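Local coordinates for protein purine nucleosidase, (IunH-1) (PDB 3T8J) that belongs to the nucleosidase clan and carries a bound sodium ion in an alpha/beta fold built on a mostly parallel sheet, at residues Q42-E52 with T88-A96. Sequence-based numbering, arbitrary orientation.
Sequences QEVKNALWALE and TVEPKRLKA
Glu52 of helix 40-53 reaches into the loop's bend at Lys92, Arg93 and Leu94. Glu52 CB lies 3.9 Å from Arg93 NH2; Glu52 CG rests against Leu94 CD1 at 3.7 Å; Glu52 CD sits under one face of the Arg93 guanidinium. Because the chain is extended beyond CG (chi2 -174°), the carboxylate arrives at three successive backbone N-H groups. Glu52 OE1 takes Lys92 N on its syn lone pair at 2.8 Å, whereas OE2 accepts both Leu94 N, nearly along the C-O axis, and Arg93 N, on the syn side. The Arg93 guanidinium adds a long salt bridge, with OE1 well out of its plane, and a water links Arg93 NH2 to Glu52 O.

Toward the start of segment 88-96, the Gln42 amide donates in its own plane to Val89 O (NE2 to O 3.0 Å, 173° at the hydrogen) and to Asn46 OD1. Val89 CB stands over the Trp49 five-membered ring, 3.7 Å from its centroid and 11° off the normal, a CH-pi contact. Pro91 CG packs on Leu48 CB at 3.8 Å, and Lys45 NZ forms a salt bridge with Glu90 OE2 at 2.8 Å. Helix 40-53 itself packs on strand 27-33 (Val44 and Ala47 on Ile33), so the loop adds an outer layer to this alpha/beta fold. Apart from Lys45-Glu90, the direct hydrogen bonds to segment 88-96 meet its backbone, and the three N-H donors probably stabilise ionised, buried Glu52.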
ATOM      1  N   GLN A  42      20.404 -14.713 -23.774  1.00 24.26           N
ATOM      2  CA  GLN A  42      20.031 -14.694 -25.177  1.00 24.28           C
ATOM      3  C   GLN A  42      19.878 -13.254 -25.695  1.00 23.38           C
ATOM      4  O   GLN A  42      20.164 -12.969 -26.866  1.00 23.39           O
ATOM      5  CB  GLN A  42      18.775 -15.529 -25.463  1.00 24.85           C
ATOM      6  CG  GLN A  42      18.439 -15.680 -26.958  1.00 24.72           C
ATOM      7  CD  GLN A  42      19.547 -16.371 -27.767  1.00 25.15           C
ATOM      8  OE1 GLN A  42      20.038 -17.447 -27.369  1.00 29.35           O
ATOM      9  NE2 GLN A  42      19.944 -15.783 -28.891  1.00 25.31           N
ATOM     10  N   GLU A  43      19.428 -12.358 -24.832  1.00 21.38           N
ATOM     11  CA  GLU A  43      19.357 -10.931 -25.227  1.00 20.91           C
ATOM     12  C   GLU A  43      20.720 -10.377 -25.597  1.00 21.63           C
ATOM     13  O   GLU A  43      20.842  -9.607 -26.563  1.00 20.96           O
ATOM     14  CB  GLU A  43      18.721 -10.098 -24.104  1.00 19.39           C
ATOM     15  CG  GLU A  43      17.276 -10.394 -23.830  1.00 19.42           C
ATOM     16  CD  GLU A  43      16.708  -9.550 -22.704  1.00 20.29           C
ATOM     17  OE1 GLU A  43      17.524  -9.021 -21.897  1.00 21.01           O
ATOM     18  OE2 GLU A  43      15.473  -9.406 -22.636  1.00 20.51           O
ATOM     19  N   VAL A  44      21.754 -10.744 -24.836  1.00 21.20           N
ATOM     20  CA  VAL A  44      23.126 -10.333 -25.148  1.00 21.54           C
ATOM     21  C   VAL A  44      23.577 -10.888 -26.504  1.00 22.64           C
ATOM     22  O   VAL A  44      24.105 -10.192 -27.370  1.00 22.97           O
ATOM     23  CB  VAL A  44      24.109 -10.736 -24.025  1.00 21.70           C
ATOM     24  CG1 VAL A  44      25.541 -10.357 -24.373  1.00 23.75           C
ATOM     25  CG2 VAL A  44      23.699 -10.186 -22.662  1.00 22.03           C
ATOM     26  N   LYS A  45      23.334 -12.187 -26.720  1.00 22.91           N
ATOM     27  CA  LYS A  45      23.691 -12.808 -27.978  1.00 24.14           C
ATOM     28  C   LYS A  45      22.926 -12.235 -29.174  1.00 23.18           C
ATOM     29  O   LYS A  45      23.494 -12.061 -30.249  1.00 24.82           O
ATOM     30  CB  LYS A  45      23.512 -14.339 -27.898  1.00 24.38           C
ATOM     31  CG  LYS A  45      24.366 -15.038 -26.809  1.00 25.42           C
ATOM     32  CD  LYS A  45      25.851 -14.826 -26.928  1.00 27.95           C
ATOM     33  CE  LYS A  45      26.652 -15.617 -25.861  1.00 30.42           C
ATOM     34  NZ  LYS A  45      26.662 -17.116 -26.079  1.00 33.10           N
ATOM     35  N   ASN A  46      21.665 -11.874 -28.958  1.00 23.45           N
ATOM     36  CA  ASN A  46      20.853 -11.261 -30.012  1.00 22.68           C
ATOM     37  C   ASN A  46      21.472  -9.947 -30.487  1.00 22.67           C
ATOM     38  O   ASN A  46      21.533  -9.679 -31.690  1.00 23.37           O
ATOM     39  CB  ASN A  46      19.422 -10.968 -29.532  1.00 21.81           C
ATOM     40  CG  ASN A  46      18.525 -12.199 -29.466  1.00 24.30           C
ATOM     41  OD1 ASN A  46      18.860 -13.299 -29.939  1.00 24.94           O
ATOM     42  ND2 ASN A  46      17.330 -12.000 -28.906  1.00 24.89           N
ATOM     43  N   ALA A  47      21.934  -9.143 -29.544  1.00 22.39           N
ATOM     44  CA  ALA A  47      22.512  -7.858 -29.914  1.00 21.84           C
ATOM     45  C   ALA A  47      23.832  -7.998 -30.694  1.00 22.30           C
ATOM     46  O   ALA A  47      24.062  -7.320 -31.691  1.00 23.24           O
ATOM     47  CB  ALA A  47      22.705  -6.983 -28.646  1.00 20.46           C
ATOM     48  N   LEU A  48      24.701  -8.890 -30.229  1.00 23.60           N
ATOM     49  CA  LEU A  48      25.964  -9.180 -30.890  1.00 24.12           C
ATOM     50  C   LEU A  48      25.752  -9.712 -32.306  1.00 25.32           C
ATOM     51  O   LEU A  48      26.370  -9.257 -33.254  1.00 25.58           O
ATOM     52  CB  LEU A  48      26.772 -10.179 -30.063  1.00 24.35           C
ATOM     53  CG  LEU A  48      27.297  -9.664 -28.710  1.00 24.08           C
ATOM     54  CD1 LEU A  48      27.607 -10.856 -27.801  1.00 26.30           C
ATOM     55  CD2 LEU A  48      28.516  -8.757 -28.869  1.00 24.75           C
ATOM     56  N   TRP A  49      24.839 -10.674 -32.436  1.00 25.35           N
ATOM     57  CA  TRP A  49      24.465 -11.198 -33.731  1.00 27.13           C
ATOM     58  C   TRP A  49      23.905 -10.104 -34.645  1.00 26.38           C
ATOM     59  O   TRP A  49      24.279 -10.040 -35.803  1.00 27.48           O
ATOM     60  CB  TRP A  49      23.455 -12.333 -33.579  1.00 27.91           C
ATOM     61  CG  TRP A  49      22.984 -12.907 -34.882  1.00 30.61           C
ATOM     62  CD1 TRP A  49      23.567 -13.916 -35.591  1.00 32.08           C
ATOM     63  CD2 TRP A  49      21.844 -12.495 -35.634  1.00 31.50           C
ATOM     64  NE1 TRP A  49      22.854 -14.171 -36.738  1.00 34.27           N
ATOM     65  CE2 TRP A  49      21.788 -13.320 -36.791  1.00 32.54           C
ATOM     66  CE3 TRP A  49      20.854 -11.534 -35.439  1.00 31.89           C
ATOM     67  CZ2 TRP A  49      20.810 -13.178 -37.752  1.00 35.89           C
ATOM     68  CZ3 TRP A  49      19.865 -11.394 -36.409  1.00 35.42           C
ATOM     69  CH2 TRP A  49      19.856 -12.219 -37.545  1.00 34.95           C
ATOM     70  N   ALA A  50      23.026  -9.248 -34.133  1.00 25.77           N
ATOM     71  CA  ALA A  50      22.452  -8.165 -34.932  1.00 24.87           C
ATOM     72  C   ALA A  50      23.528  -7.237 -35.511  1.00 25.16           C
ATOM     73  O   ALA A  50      23.478  -6.875 -36.690  1.00 25.82           O
ATOM     74  CB  ALA A  50      21.449  -7.364 -34.093  1.00 24.75           C
ATOM     75  N   LEU A  51      24.508  -6.869 -34.692  1.00 25.00           N
ATOM     76  CA  LEU A  51      25.609  -6.016 -35.146  1.00 25.31           C
ATOM     77  C   LEU A  51      26.418  -6.675 -36.258  1.00 26.91           C
ATOM     78  O   LEU A  51      26.864  -6.005 -37.194  1.00 27.31           O
ATOM     79  CB  LEU A  51      26.505  -5.602 -33.963  1.00 24.03           C
ATOM     80  CG  LEU A  51      25.866  -4.630 -32.982  1.00 24.42           C
ATOM     81  CD1 LEU A  51      26.682  -4.633 -31.691  1.00 23.85           C
ATOM     82  CD2 LEU A  51      25.783  -3.214 -33.560  1.00 24.70           C
ATOM     83  N   GLU A  52      26.639  -7.986 -36.151  1.00 26.90           N
ATOM     84  CA  GLU A  52      27.348  -8.735 -37.206  1.00 28.83           C
ATOM     85  C   GLU A  52      26.680  -8.660 -38.582  1.00 28.90           C
ATOM     86  O   GLU A  52      27.383  -8.629 -39.611  1.00 31.11           O
ATOM     87  CB  GLU A  52      27.567 -10.209 -36.803  1.00 29.64           C
ATOM     88  CG  GLU A  52      28.567 -10.379 -35.672  1.00 29.17           C
ATOM     89  CD  GLU A  52      28.919 -11.842 -35.339  1.00 32.45           C
ATOM     90  OE1 GLU A  52      28.244 -12.790 -35.824  1.00 33.19           O
ATOM     91  OE2 GLU A  52      29.905 -12.017 -34.583  1.00 33.93           O
ATOM     92  N   THR A  88      17.229 -19.225 -31.920  1.00 37.10           N
ATOM     93  CA  THR A  88      18.129 -18.689 -30.915  1.00 35.29           C
ATOM     94  C   THR A  88      19.495 -18.508 -31.549  1.00 34.47           C
ATOM     95  O   THR A  88      20.301 -19.433 -31.636  1.00 35.80           O
ATOM     96  CB  THR A  88      18.216 -19.584 -29.676  1.00 37.00           C
ATOM     97  OG1 THR A  88      18.563 -20.915 -30.066  1.00 40.12           O
ATOM     98  CG2 THR A  88      16.859 -19.625 -28.943  1.00 39.48           C
ATOM     99  N   VAL A  89      19.756 -17.278 -31.995  1.00 31.63           N
ATOM    100  CA  VAL A  89      20.956 -16.969 -32.752  1.00 31.47           C
ATOM    101  C   VAL A  89      22.197 -16.898 -31.873  1.00 30.00           C
ATOM    102  O   VAL A  89      22.098 -16.803 -30.653  1.00 30.31           O
ATOM    103  CB  VAL A  89      20.845 -15.595 -33.514  1.00 29.25           C
ATOM    104  CG1 VAL A  89      19.672 -15.584 -34.493  1.00 32.52           C
ATOM    105  CG2 VAL A  89      20.746 -14.400 -32.525  1.00 28.17           C
ATOM    106  N   GLU A  90      23.354 -16.933 -32.515  1.00 31.32           N
ATOM    107  CA  GLU A  90      24.641 -16.898 -31.830  1.00 31.50           C
ATOM    108  C   GLU A  90      25.599 -16.116 -32.734  1.00 31.24           C
ATOM    109  O   GLU A  90      25.750 -16.455 -33.912  1.00 33.45           O
ATOM    110  CB  GLU A  90      25.156 -18.342 -31.574  1.00 33.47           C
ATOM    111  CG  GLU A  90      26.472 -18.477 -30.770  1.00 35.53           C
ATOM    112  CD  GLU A  90      26.397 -18.000 -29.318  1.00 38.29           C
ATOM    113  OE1 GLU A  90      25.297 -17.658 -28.829  1.00 39.80           O
ATOM    114  OE2 GLU A  90      27.474 -17.973 -28.664  1.00 41.89           O
ATOM    115  N   PRO A  91      26.257 -15.082 -32.196  1.00 30.57           N
ATOM    116  CA  PRO A  91      27.302 -14.431 -32.995  1.00 31.23           C
ATOM    117  C   PRO A  91      28.448 -15.370 -33.321  1.00 33.25           C
ATOM    118  O   PRO A  91      28.770 -16.295 -32.542  1.00 33.69           O
ATOM    119  CB  PRO A  91      27.798 -13.309 -32.077  1.00 30.33           C
ATOM    120  CG  PRO A  91      27.524 -13.831 -30.695  1.00 30.44           C
ATOM    121  CD  PRO A  91      26.217 -14.577 -30.816  1.00 29.49           C
ATOM    122  N   LYS A  92      29.061 -15.135 -34.479  1.00 33.71           N
ATOM    123  CA  LYS A  92      30.209 -15.913 -34.904  1.00 36.19           C
ATOM    124  C   LYS A  92      31.527 -15.426 -34.349  1.00 36.34           C
ATOM    125  O   LYS A  92      32.456 -16.214 -34.180  1.00 38.00           O
ATOM    126  CB  LYS A  92      30.271 -15.942 -36.430  1.00 38.08           C
ATOM    127  CG  LYS A  92      29.125 -16.707 -37.072  1.00 43.30           C
ATOM    128  CD  LYS A  92      29.321 -16.781 -38.581  1.00 50.43           C
ATOM    129  CE  LYS A  92      28.117 -17.394 -39.278  1.00 55.11           C
ATOM    130  NZ  LYS A  92      27.821 -18.752 -38.736  1.00 58.64           N
ATOM    131  N   ARG A  93      31.646 -14.110 -34.138  1.00 34.63           N
ATOM    132  CA  ARG A  93      32.910 -13.496 -33.782  1.00 35.77           C
ATOM    133  C   ARG A  93      32.827 -12.530 -32.588  1.00 34.73           C
ATOM    134  O   ARG A  93      33.717 -12.534 -31.738  1.00 35.63           O
ATOM    135  CB  ARG A  93      33.456 -12.723 -34.987  1.00 37.38           C
ATOM    136  CG  ARG A  93      33.750 -13.561 -36.200  1.00 41.24           C
ATOM    137  CD  ARG A  93      33.985 -12.667 -37.424  1.00 45.07           C
ATOM    138  NE  ARG A  93      32.746 -11.962 -37.770  1.00 46.44           N
ATOM    139  CZ  ARG A  93      31.730 -12.494 -38.452  1.00 47.06           C
ATOM    140  NH1 ARG A  93      31.788 -13.754 -38.899  1.00 49.43           N
ATOM    141  NH2 ARG A  93      30.643 -11.760 -38.684  1.00 47.27           N
ATOM    142  N   LEU A  94      31.802 -11.686 -32.532  1.00 33.64           N
ATOM    143  CA  LEU A  94      31.765 -10.649 -31.509  1.00 32.75           C
ATOM    144  C   LEU A  94      31.504 -11.224 -30.128  1.00 32.29           C
ATOM    145  O   LEU A  94      30.761 -12.204 -29.995  1.00 32.12           O
ATOM    146  CB  LEU A  94      30.693  -9.597 -31.834  1.00 32.12           C
ATOM    147  CG  LEU A  94      30.895  -8.798 -33.133  1.00 32.46           C
ATOM    148  CD1 LEU A  94      29.724  -7.810 -33.292  1.00 32.23           C
ATOM    149  CD2 LEU A  94      32.234  -8.045 -33.162  1.00 36.90           C
ATOM    150  N   LYS A  95      32.109 -10.592 -29.119  1.00 31.47           N
ATOM    151  CA  LYS A  95      31.944 -10.963 -27.712  1.00 31.40           C
ATOM    152  C   LYS A  95      31.491  -9.748 -26.906  1.00 29.75           C
ATOM    153  O   LYS A  95      31.877  -8.610 -27.208  1.00 30.20           O
ATOM    154  CB  LYS A  95      33.265 -11.490 -27.136  1.00 33.59           C
ATOM    155  CG  LYS A  95      33.792 -12.794 -27.806  1.00 38.44           C
ATOM    156  CD  LYS A  95      35.180 -13.139 -27.290  1.00 45.24           C
ATOM    157  CE  LYS A  95      35.750 -14.401 -27.956  1.00 50.25           C
ATOM    158  NZ  LYS A  95      37.246 -14.473 -27.839  1.00 55.33           N
ATOM    159  N   ALA A  96      30.686  -9.986 -25.874  1.00 28.27           N
ATOM    160  CA  ALA A  96      30.257  -8.926 -24.958  1.00 27.95           C
ATOM    161  C   ALA A  96      31.445  -8.327 -24.208  1.00 28.51           C
ATOM    162  O   ALA A  96      32.443  -9.003 -23.942  1.00 30.43           O
ATOM    163  CB  ALA A  96      29.249  -9.474 -23.951  1.00 28.08           C
TER
HETATM  164  O   HOH W   1      17.582 -15.399 -31.431  1.00 19.20           O
HETATM  165  O   HOH W   2      30.397  -8.960 -38.919  1.00 31.33           O